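Local coordinates for protein esterase (Xanthomonas oryzae pv. oryzae, PDB 3H2K) that probably hydrolyses ester bonds as a secreted lipase or esterase of the alpha/beta-hydrolase fold, and can bind octyl glucoside at two places, at residues Gly231-Ser236 with Asp282-Ile287; Glu227-Ile232 with Asn372-His377. All blocks are in the same frame, centred on the assembly; numbering follows the deposited sequence.

Interaction 1: residues Gly231-Ser236 with Asp282-Ile287; sequences GILLGS and DTLPSI. With BOG (octyl beta-D-glucopyranoside), chain B.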
ATOM      1  N   GLY A 231       4.508  11.037 -11.510  1.00 20.40           N
ATOM      2  CA  GLY A 231       4.267  12.009 -10.453  1.00 20.33           C
ATOM      3  C   GLY A 231       3.072  12.937 -10.561  1.00 21.41           C
ATOM      4  O   GLY A 231       2.494  13.322  -9.540  1.00 21.10           O
ATOM      5  N   ILE A 232       2.705  13.327 -11.775  1.00 21.77           N
ATOM      6  CA  ILE A 232       1.560  14.212 -11.938  1.00 22.10           C
ATOM      7  C   ILE A 232       0.296  13.471 -11.529  1.00 20.16           C
ATOM      8  O   ILE A 232      -0.584  14.046 -10.892  1.00 20.54           O
ATOM      9  CB  ILE A 232       1.424  14.706 -13.394  1.00 22.13           C
ATOM     10  CG1 ILE A 232       2.588  15.641 -13.733  1.00 25.61           C
ATOM     11  CG2 ILE A 232       0.101  15.431 -13.581  1.00 21.69           C
ATOM     12  CD1 ILE A 232       2.630  16.903 -12.904  1.00 24.55           C
ATOM     13  N   LEU A 233       0.201  12.196 -11.900  1.00 19.07           N
ATOM     14  CA  LEU A 233      -0.967  11.406 -11.528  1.00 18.16           C
ATOM     15  C   LEU A 233      -0.969  11.148 -10.016  1.00 16.80           C
ATOM     16  O   LEU A 233      -1.988  11.330  -9.346  1.00 16.53           O
ATOM     17  CB  LEU A 233      -0.987  10.049 -12.243  1.00 19.95           C
ATOM     18  CG  LEU A 233      -1.217   9.860 -13.747  1.00 22.67           C
ATOM     19  CD1 LEU A 233      -2.373  10.731 -14.227  1.00 19.23           C
ATOM     20  CD2 LEU A 233       0.057  10.181 -14.497  1.00 25.13           C
ATOM     21  N   LEU A 234       0.173  10.720  -9.483  1.00 14.10           N
ATOM     22  CA  LEU A 234       0.261  10.418  -8.056  1.00 15.61           C
ATOM     23  C   LEU A 234       0.127  11.674  -7.189  1.00 15.03           C
ATOM     24  O   LEU A 234      -0.543  11.650  -6.163  1.00 15.48           O
ATOM     25  CB  LEU A 234       1.570   9.673  -7.754  1.00 13.64           C
ATOM     26  CG  LEU A 234       1.716   8.319  -8.472  1.00 15.59           C
ATOM     27  CD1 LEU A 234       3.040   7.643  -8.072  1.00 15.63           C
ATOM     28  CD2 LEU A 234       0.539   7.416  -8.114  1.00 14.41           C
ATOM     29  N   GLY A 235       0.745  12.771  -7.617  1.00 16.03           N
ATOM     30  CA  GLY A 235       0.653  14.011  -6.862  1.00 17.53           C
ATOM     31  C   GLY A 235      -0.751  14.596  -6.890  1.00 16.78           C
ATOM     32  O   GLY A 235      -1.224  15.147  -5.897  1.00 15.93           O
ATOM     33  N   SER A 236      -1.424  14.476  -8.028  1.00 16.67           N
ATOM     34  CA  SER A 236      -2.780  14.995  -8.149  1.00 16.78           C
ATOM     35  C   SER A 236      -3.724  14.198  -7.254  1.00 16.27           C
ATOM     36  O   SER A 236      -4.617  14.762  -6.616  1.00 15.65           O
ATOM     37  CB  SER A 236      -3.237  14.935  -9.608  1.00 17.45           C
ATOM     38  OG  SER A 236      -2.412  15.771 -10.411  1.00 17.36           O
ATOM     39  N   ASP A 282      -2.985   9.821 -21.713  1.00 31.86           N
ATOM     40  CA  ASP A 282      -2.548  11.148 -21.284  1.00 32.61           C
ATOM     41  C   ASP A 282      -3.676  12.036 -20.748  1.00 30.93           C
ATOM     42  O   ASP A 282      -3.833  13.182 -21.172  1.00 31.04           O
ATOM     43  CB  ASP A 282      -1.814  11.872 -22.426  1.00 36.13           C
ATOM     44  CG  ASP A 282      -0.437  11.281 -22.711  1.00 37.48           C
ATOM     45  OD1 ASP A 282       0.387  11.962 -23.352  1.00 40.71           O
ATOM     46  OD2 ASP A 282      -0.178  10.134 -22.298  1.00 41.36           O
ATOM     47  N   THR A 283      -4.451  11.501 -19.809  1.00 29.01           N
ATOM     48  CA  THR A 283      -5.554  12.242 -19.200  1.00 28.11           C
ATOM     49  C   THR A 283      -5.020  13.524 -18.562  1.00 27.99           C
ATOM     50  O   THR A 283      -5.691  14.559 -18.541  1.00 27.35           O
ATOM     51  CB  THR A 283      -6.254  11.391 -18.128  1.00 27.71           C
ATOM     52  OG1 THR A 283      -6.770  10.202 -18.735  1.00 28.12           O
ATOM     53  CG2 THR A 283      -7.406  12.168 -17.488  1.00 27.85           C
ATOM     54  N   LEU A 284      -3.808  13.446 -18.033  1.00 26.42           N
ATOM     55  CA  LEU A 284      -3.174  14.604 -17.427  1.00 26.56           C
ATOM     56  C   LEU A 284      -1.857  14.787 -18.161  1.00 26.01           C
ATOM     57  O   LEU A 284      -1.330  13.841 -18.741  1.00 25.59           O
ATOM     58  CB  LEU A 284      -2.934  14.372 -15.934  1.00 25.16           C
ATOM     59  CG  LEU A 284      -4.198  14.072 -15.118  1.00 25.14           C
ATOM     60  CD1 LEU A 284      -3.834  13.946 -13.648  1.00 26.90           C
ATOM     61  CD2 LEU A 284      -5.219  15.176 -15.311  1.00 23.42           C
ATOM     62  N   PRO A 285      -1.313  16.009 -18.160  1.00 26.66           N
ATOM     63  CA  PRO A 285      -0.048  16.246 -18.854  1.00 27.09           C
ATOM     64  C   PRO A 285       1.127  15.494 -18.246  1.00 27.60           C
ATOM     65  O   PRO A 285       1.086  15.080 -17.088  1.00 26.63           O
ATOM     66  CB  PRO A 285       0.117  17.761 -18.755  1.00 27.63           C
ATOM     67  CG  PRO A 285      -0.523  18.066 -17.435  1.00 27.18           C
ATOM     68  CD  PRO A 285      -1.784  17.236 -17.494  1.00 26.77           C
ATOM     69  N   SER A 286       2.171  15.322 -19.050  1.00 28.66           N
ATOM     70  CA  SER A 286       3.387  14.645 -18.626  1.00 28.50           C
ATOM     71  C   SER A 286       4.210  15.641 -17.811  1.00 28.38           C
ATOM     72  O   SER A 286       4.056  16.854 -17.968  1.00 28.11           O
ATOM     73  CB  SER A 286       4.167  14.181 -19.856  1.00 30.39           C
ATOM     74  OG  SER A 286       4.404  15.274 -20.725  1.00 33.45           O
ATOM     75  N   ILE A 287       5.091  15.132 -16.956  1.00 28.26           N
ATOM     76  CA  ILE A 287       5.893  15.989 -16.082  1.00 29.13           C
ATOM     77  C   ILE A 287       6.653  17.132 -16.741  1.00 30.18           C
ATOM     78  O   ILE A 287       7.000  18.109 -16.079  1.00 28.25           O
ATOM     79  CB  ILE A 287       6.900  15.165 -15.250  1.00 28.35           C
ATOM     80  CG1 ILE A 287       7.860  14.419 -16.173  1.00 28.42           C
ATOM     81  CG2 ILE A 287       6.149  14.194 -14.346  1.00 28.54           C
ATOM     82  CD1 ILE A 287       9.000  13.749 -15.438  1.00 30.64           C
TER
HETATM   83  C1  BOG B 398       6.378  14.552  -8.778  1.00 23.73           C
HETATM   84  O1  BOG B 398       6.375  13.125  -8.628  1.00 24.49           O
HETATM   85  C2  BOG B 398       6.557  14.926 -10.250  1.00 24.41           C
HETATM   86  O2  BOG B 398       7.783  14.392 -10.755  1.00 27.58           O
HETATM   87  C3  BOG B 398       6.559  16.449 -10.393  1.00 23.44           C
HETATM   88  O3  BOG B 398       6.599  16.796 -11.780  1.00 24.58           O
HETATM   89  C4  BOG B 398       5.291  17.028  -9.761  1.00 23.11           C
HETATM   90  O4  BOG B 398       5.411  18.452  -9.720  1.00 22.09           O
HETATM   91  C5  BOG B 398       5.113  16.502  -8.335  1.00 21.80           C
HETATM   92  O5  BOG B 398       5.117  15.066  -8.320  1.00 22.09           O
HETATM   93  C6  BOG B 398       3.759  16.968  -7.797  1.00 21.45           C
HETATM   94  O6  BOG B 398       2.716  16.421  -8.607  1.00 19.85           O
HETATM   95  C1' BOG B 398       6.179  12.788  -7.247  1.00 23.77           C
HETATM   96  C2' BOG B 398       5.777  11.314  -7.167  1.00 22.80           C
HETATM   97  C3' BOG B 398       5.503  10.874  -5.727  1.00 19.35           C
HETATM   98  C4' BOG B 398       4.966   9.442  -5.721  1.00 20.77           C
HETATM   99  C5' BOG B 398       4.609   8.959  -4.314  1.00 23.93           C
HETATM  100  C6' BOG B 398       3.966   7.572  -4.388  1.00 19.88           C
HETATM  101  C7' BOG B 398       3.513   7.093  -3.007  1.00 21.90           C
HETATM  102  C8' BOG B 398       2.802   5.741  -3.106  1.00 19.03           C
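I232 and L233 at the start of helix 231-246 pack against L284, P285 and I287 of the loop joining helices 275-280 and 290-293, a helix-on-loop contact in the helical region between strands 198-205 and 328-332 of this alpha/beta-hydrolase fold. Both branches of I232 face the loop. CG2, anti to the backbone N, reaches CB of L284 at 4.0 Å, while CG1 slants across to CG2 of I287 at 3.9 Å; P285 O lies 3.7 Å from both CG1 and CG2 of I232. L233 and L284 approach at a slant and meet methyl to methyl, CD1 of L233 lying 3.6 Å from CD1 of L284. No hydrogen bond joins the two segments, and Y293 closes over I232, L284 and P285 from the following helix. The sugar of the chain B octyl glucoside sits beside I287 and G231, its O6 donating to G231 O at 3.2 Å, and its alkyl chain runs along L234. S236, one turn after I232, bends its hydroxyl back along the helix (chi1 -63°), where OG is shared between I232 O and Y293 OH. It donates to I232 O at 2.6 Å, with a C=O...OG angle of 158°, and this carbonyl, which also accepts from S236 N, is gripped twice.

Interaction 2: residues Glu227-Ile232 with Asn372-His377; sequences ENTFGI and NSAFAH. With BOG (octyl beta-D-glucopyranoside), chain B; BOG (octyl beta-D-glucopyranoside), chain C.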
ATOM      1  N   GLU A 227      13.689  10.470 -13.628  1.00 25.80           N
ATOM      2  CA  GLU A 227      12.466  11.246 -13.776  1.00 26.14           C
ATOM      3  C   GLU A 227      11.295  10.566 -13.077  1.00 25.31           C
ATOM      4  O   GLU A 227      11.080   9.362 -13.237  1.00 22.37           O
ATOM      5  CB  GLU A 227      12.118  11.443 -15.253  1.00 30.20           C
ATOM      6  CG  GLU A 227      13.194  12.134 -16.075  1.00 36.70           C
ATOM      7  CD  GLU A 227      12.614  12.953 -17.218  1.00 41.93           C
ATOM      8  OE1 GLU A 227      12.188  14.103 -16.969  1.00 45.93           O
ATOM      9  OE2 GLU A 227      12.569  12.449 -18.360  1.00 43.10           O
ATOM     10  N   ASN A 228      10.542  11.336 -12.293  1.00 22.55           N
ATOM     11  CA  ASN A 228       9.391  10.780 -11.597  1.00 21.01           C
ATOM     12  C   ASN A 228       8.202  10.917 -12.534  1.00 20.72           C
ATOM     13  O   ASN A 228       7.280  11.698 -12.308  1.00 20.94           O
ATOM     14  CB  ASN A 228       9.123  11.518 -10.289  1.00 20.01           C
ATOM     15  CG  ASN A 228       8.340  10.667  -9.310  1.00 20.74           C
ATOM     16  OD1 ASN A 228       7.373  10.007  -9.696  1.00 17.83           O
ATOM     17  ND2 ASN A 228       8.752  10.673  -8.042  1.00 17.86           N
ATOM     18  N   THR A 229       8.257  10.119 -13.592  1.00 22.50           N
ATOM     19  CA  THR A 229       7.278  10.075 -14.667  1.00 21.37           C
ATOM     20  C   THR A 229       5.790  10.056 -14.327  1.00 21.22           C
ATOM     21  O   THR A 229       5.002  10.750 -14.970  1.00 20.46           O
ATOM     22  CB  THR A 229       7.585   8.872 -15.570  1.00 21.29           C
ATOM     23  OG1 THR A 229       8.994   8.827 -15.816  1.00 21.86           O
ATOM     24  CG2 THR A 229       6.849   8.991 -16.895  1.00 22.11           C
ATOM     25  N   PHE A 230       5.397   9.263 -13.337  1.00 19.90           N
ATOM     26  CA  PHE A 230       3.985   9.167 -12.971  1.00 20.56           C
ATOM     27  C   PHE A 230       3.579  10.162 -11.883  1.00 19.13           C
ATOM     28  O   PHE A 230       2.446  10.143 -11.411  1.00 19.39           O
ATOM     29  CB  PHE A 230       3.678   7.738 -12.503  1.00 22.65           C
ATOM     30  CG  PHE A 230       4.293   6.674 -13.375  1.00 23.57           C
ATOM     31  CD1 PHE A 230       4.016   6.629 -14.742  1.00 24.33           C
ATOM     32  CD2 PHE A 230       5.180   5.744 -12.840  1.00 24.54           C
ATOM     33  CE1 PHE A 230       4.620   5.671 -15.567  1.00 24.79           C
ATOM     34  CE2 PHE A 230       5.790   4.783 -13.654  1.00 24.94           C
ATOM     35  CZ  PHE A 230       5.510   4.748 -15.021  1.00 24.65           C
ATOM     36  N   GLY A 231       4.508  11.037 -11.510  1.00 20.40           N
ATOM     37  CA  GLY A 231       4.267  12.009 -10.453  1.00 20.33           C
ATOM     38  C   GLY A 231       3.072  12.937 -10.561  1.00 21.41           C
ATOM     39  O   GLY A 231       2.494  13.322  -9.540  1.00 21.10           O
ATOM     40  N   ILE A 232       2.705  13.327 -11.775  1.00 21.77           N
ATOM     41  CA  ILE A 232       1.560  14.212 -11.938  1.00 22.10           C
ATOM     42  C   ILE A 232       0.296  13.471 -11.529  1.00 20.16           C
ATOM     43  O   ILE A 232      -0.584  14.046 -10.892  1.00 20.54           O
ATOM     44  CB  ILE A 232       1.424  14.706 -13.394  1.00 22.13           C
ATOM     45  CG1 ILE A 232       2.588  15.641 -13.733  1.00 25.61           C
ATOM     46  CG2 ILE A 232       0.101  15.431 -13.581  1.00 21.69           C
ATOM     47  CD1 ILE A 232       2.630  16.903 -12.904  1.00 24.55           C
ATOM     48  N   ASN A 372      18.064   2.929 -14.037  1.00 31.81           N
ATOM     49  CA  ASN A 372      17.228   3.871 -13.299  1.00 31.35           C
ATOM     50  C   ASN A 372      16.031   4.286 -14.150  1.00 29.88           C
ATOM     51  O   ASN A 372      16.181   4.641 -15.317  1.00 31.22           O
ATOM     52  CB  ASN A 372      18.042   5.102 -12.908  1.00 29.81           C
ATOM     53  CG  ASN A 372      19.031   4.811 -11.808  1.00 32.78           C
ATOM     54  OD1 ASN A 372      19.214   3.658 -11.410  1.00 33.31           O
ATOM     55  ND2 ASN A 372      19.679   5.854 -11.305  1.00 32.52           N
ATOM     56  N   SER A 373      14.842   4.236 -13.559  1.00 28.64           N
ATOM     57  CA  SER A 373      13.625   4.595 -14.272  1.00 25.52           C
ATOM     58  C   SER A 373      12.416   4.588 -13.346  1.00 25.65           C
ATOM     59  O   SER A 373      12.404   3.887 -12.337  1.00 24.46           O
ATOM     60  CB  SER A 373      13.380   3.607 -15.413  1.00 25.65           C
ATOM     61  OG  SER A 373      12.055   3.717 -15.909  1.00 25.88           O
ATOM     62  N   ALA A 374      11.403   5.372 -13.695  1.00 22.57           N
ATOM     63  CA  ALA A 374      10.187   5.421 -12.904  1.00 23.01           C
ATOM     64  C   ALA A 374       9.526   4.053 -13.016  1.00 22.60           C
ATOM     65  O   ALA A 374       8.834   3.602 -12.099  1.00 19.43           O
ATOM     66  CB  ALA A 374       9.252   6.501 -13.446  1.00 23.18           C
ATOM     67  N   PHE A 375       9.762   3.396 -14.151  1.00 21.92           N
ATOM     68  CA  PHE A 375       9.190   2.084 -14.432  1.00 21.35           C
ATOM     69  C   PHE A 375       9.763   0.939 -13.605  1.00 20.50           C
ATOM     70  O   PHE A 375       9.158  -0.125 -13.525  1.00 21.52           O
ATOM     71  CB  PHE A 375       9.325   1.744 -15.923  1.00 21.14           C
ATOM     72  CG  PHE A 375       8.426   2.557 -16.811  1.00 20.92           C
ATOM     73  CD1 PHE A 375       8.805   3.826 -17.241  1.00 22.25           C
ATOM     74  CD2 PHE A 375       7.178   2.068 -17.183  1.00 20.00           C
ATOM     75  CE1 PHE A 375       7.948   4.599 -18.030  1.00 21.52           C
ATOM     76  CE2 PHE A 375       6.315   2.827 -17.970  1.00 20.48           C
ATOM     77  CZ  PHE A 375       6.699   4.096 -18.395  1.00 21.97           C
ATOM     78  N   ALA A 376      10.923   1.149 -12.997  1.00 19.66           N
ATOM     79  CA  ALA A 376      11.534   0.108 -12.175  1.00 21.16           C
ATOM     80  C   ALA A 376      10.702  -0.124 -10.905  1.00 22.38           C
ATOM     81  O   ALA A 376      10.863  -1.137 -10.218  1.00 20.61           O
ATOM     82  CB  ALA A 376      12.957   0.503 -11.810  1.00 18.20           C
ATOM     83  N   HIS A 377       9.817   0.826 -10.603  1.00 21.52           N
ATOM     84  CA  HIS A 377       8.952   0.742  -9.427  1.00 20.11           C
ATOM     85  C   HIS A 377       8.064  -0.509  -9.462  1.00 22.11           C
ATOM     86  O   HIS A 377       7.976  -1.240  -8.475  1.00 22.10           O
ATOM     87  CB  HIS A 377       8.079   2.004  -9.340  1.00 19.05           C
ATOM     88  CG  HIS A 377       7.256   2.093  -8.090  1.00 18.93           C
ATOM     89  ND1 HIS A 377       7.816   2.170  -6.832  1.00 16.66           N
ATOM     90  CD2 HIS A 377       5.913   2.114  -7.906  1.00 16.46           C
ATOM     91  CE1 HIS A 377       6.854   2.235  -5.928  1.00 19.56           C
ATOM     92  NE2 HIS A 377       5.690   2.202  -6.553  1.00 17.30           N
TER
HETATM   93  C1  BOG B 398       6.378  14.552  -8.778  1.00 23.73           C
HETATM   94  O1  BOG B 398       6.375  13.125  -8.628  1.00 24.49           O
HETATM   95  C2  BOG B 398       6.557  14.926 -10.250  1.00 24.41           C
HETATM   96  O2  BOG B 398       7.783  14.392 -10.755  1.00 27.58           O
HETATM   97  C3  BOG B 398       6.559  16.449 -10.393  1.00 23.44           C
HETATM   98  O3  BOG B 398       6.599  16.796 -11.780  1.00 24.58           O
HETATM   99  C4  BOG B 398       5.291  17.028  -9.761  1.00 23.11           C
HETATM  100  O4  BOG B 398       5.411  18.452  -9.720  1.00 22.09           O
HETATM  101  C5  BOG B 398       5.113  16.502  -8.335  1.00 21.80           C
HETATM  102  O5  BOG B 398       5.117  15.066  -8.320  1.00 22.09           O
HETATM  103  C6  BOG B 398       3.759  16.968  -7.797  1.00 21.45           C
HETATM  104  O6  BOG B 398       2.716  16.421  -8.607  1.00 19.85           O
HETATM  105  C1' BOG B 398       6.179  12.788  -7.247  1.00 23.77           C
HETATM  106  C2' BOG B 398       5.777  11.314  -7.167  1.00 22.80           C
HETATM  107  C3' BOG B 398       5.503  10.874  -5.727  1.00 19.35           C
HETATM  108  C4' BOG B 398       4.966   9.442  -5.721  1.00 20.77           C
HETATM  109  C5' BOG B 398       4.609   8.959  -4.314  1.00 23.93           C
HETATM  110  C6' BOG B 398       3.966   7.572  -4.388  1.00 19.88           C
HETATM  111  C7' BOG B 398       3.513   7.093  -3.007  1.00 21.90           C
HETATM  112  C8' BOG B 398       2.802   5.741  -3.106  1.00 19.03           C
HETATM  113  C1  BOG C 399       1.820  -1.143 -15.571  1.00 52.46           C
HETATM  114  O1  BOG C 399       1.448  -0.050 -16.422  1.00 51.15           O
HETATM  115  C2  BOG C 399       0.648  -2.123 -15.474  1.00 53.33           C
HETATM  116  O2  BOG C 399      -0.492  -1.475 -14.901  1.00 54.15           O
HETATM  117  C3  BOG C 399       1.044  -3.328 -14.620  1.00 53.69           C
HETATM  118  O3  BOG C 399      -0.013  -4.291 -14.633  1.00 53.47           O
HETATM  119  C4  BOG C 399       2.316  -3.957 -15.190  1.00 53.17           C
HETATM  120  O4  BOG C 399       2.766  -4.988 -14.308  1.00 53.03           O
HETATM  121  C5  BOG C 399       3.413  -2.898 -15.330  1.00 53.00           C
HETATM  122  O5  BOG C 399       2.954  -1.809 -16.147  1.00 52.56           O
HETATM  123  C6  BOG C 399       4.626  -3.543 -16.003  1.00 51.17           C
HETATM  124  O6  BOG C 399       5.652  -2.564 -16.187  1.00 49.88           O
HETATM  125  C1' BOG C 399       2.276   1.092 -16.163  1.00 51.78           C
HETATM  126  C2' BOG C 399       1.475   2.109 -15.346  1.00 51.57           C
HETATM  127  C3' BOG C 399       2.292   3.375 -15.084  1.00 51.63           C
HETATM  128  C4' BOG C 399       1.444   4.446 -14.393  1.00 50.71           C
HETATM  129  C5' BOG C 399       0.997   4.012 -12.996  1.00 50.43           C
HETATM  130  C6' BOG C 399       2.188   3.885 -12.044  1.00 49.29           C
HETATM  131  C7' BOG C 399       1.718   3.524 -10.634  1.00 48.33           C
HETATM  132  C8' BOG C 399       2.897   3.442  -9.664  1.00 48.14           C
HETATM  133  O   HOH W   1      11.672   7.528 -15.453  1.00 22.55           O
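F230 points the edge of its ring at the face of F375, a T-shaped pair with centroids 4.9 Å apart and planes at 79°. CZ of F230 stands over the centre of the F375 ring, 3.6 Å from its CE2. With CG anti to the carbonyl carbon (chi1 -44°), F230 carries its ring to A374 and F375. The edge of F230 also runs past A374, whose carbonyl O lies near the ring plane, 3.6 Å from CE2. A374 sets its methyl against the chain leading into the helix, where CB is 3.3 Å from T229 OG1 and close to E227 O. Polar atoms beside this methyl are linked by one water, which donates to E227 O, accepts from A374 N at 2.8 Å and is hydrogen-bonded to T229 OG1; it joins the two segments, which share no direct hydrogen bond.

The faces of the F230 ring are occupied differently: T229 CB sits above the rim of one, and the octyl chain of the chain C detergent runs over the opposite one, C3' coming within 3.3 Å of CE1. F279 adds a further edge-to-face contact with F230. F230 is the N-cap residue of helix 231-246 and the third residue of a type I turn from N228 to G231. Across from it, F375 N is bonded to S373 OG in an ST turn. T338 ties the two segments from outside, its OG1 bonded to A374 O and its carbonyl O to N228 ND2. Two residues after F375 comes H377, the probable catalytic histidine, beside which the same detergent's tail ends, C8' 3.7 Å from CD2. H377 ND1 is bonded to D336 and NE2 to S176, consistent with the Ser-His-Asp triad of an alpha/beta hydrolase.

How the interactions relate
Interaction 2 uses the residues just before helix 231-246 and interaction 1 its first turn; their segments overlap in G231 and I232, and their centres are about 11 Å apart. Interaction 1 holds the first turn of the helix against the loop 282-287, whereas interaction 2 ties the turn leading into it to the loop that carries H377 of the probable triad. They also touch directly: I287 CG2 is 3.4 Å from N228 O, and I287 CD1 is 3.6 Å from E227 OE1. The detergent of chain B bridges both, its sugar lying beside I287, G231 and N228. The second detergent, chain C, lies against F230 and H377 in interaction 2.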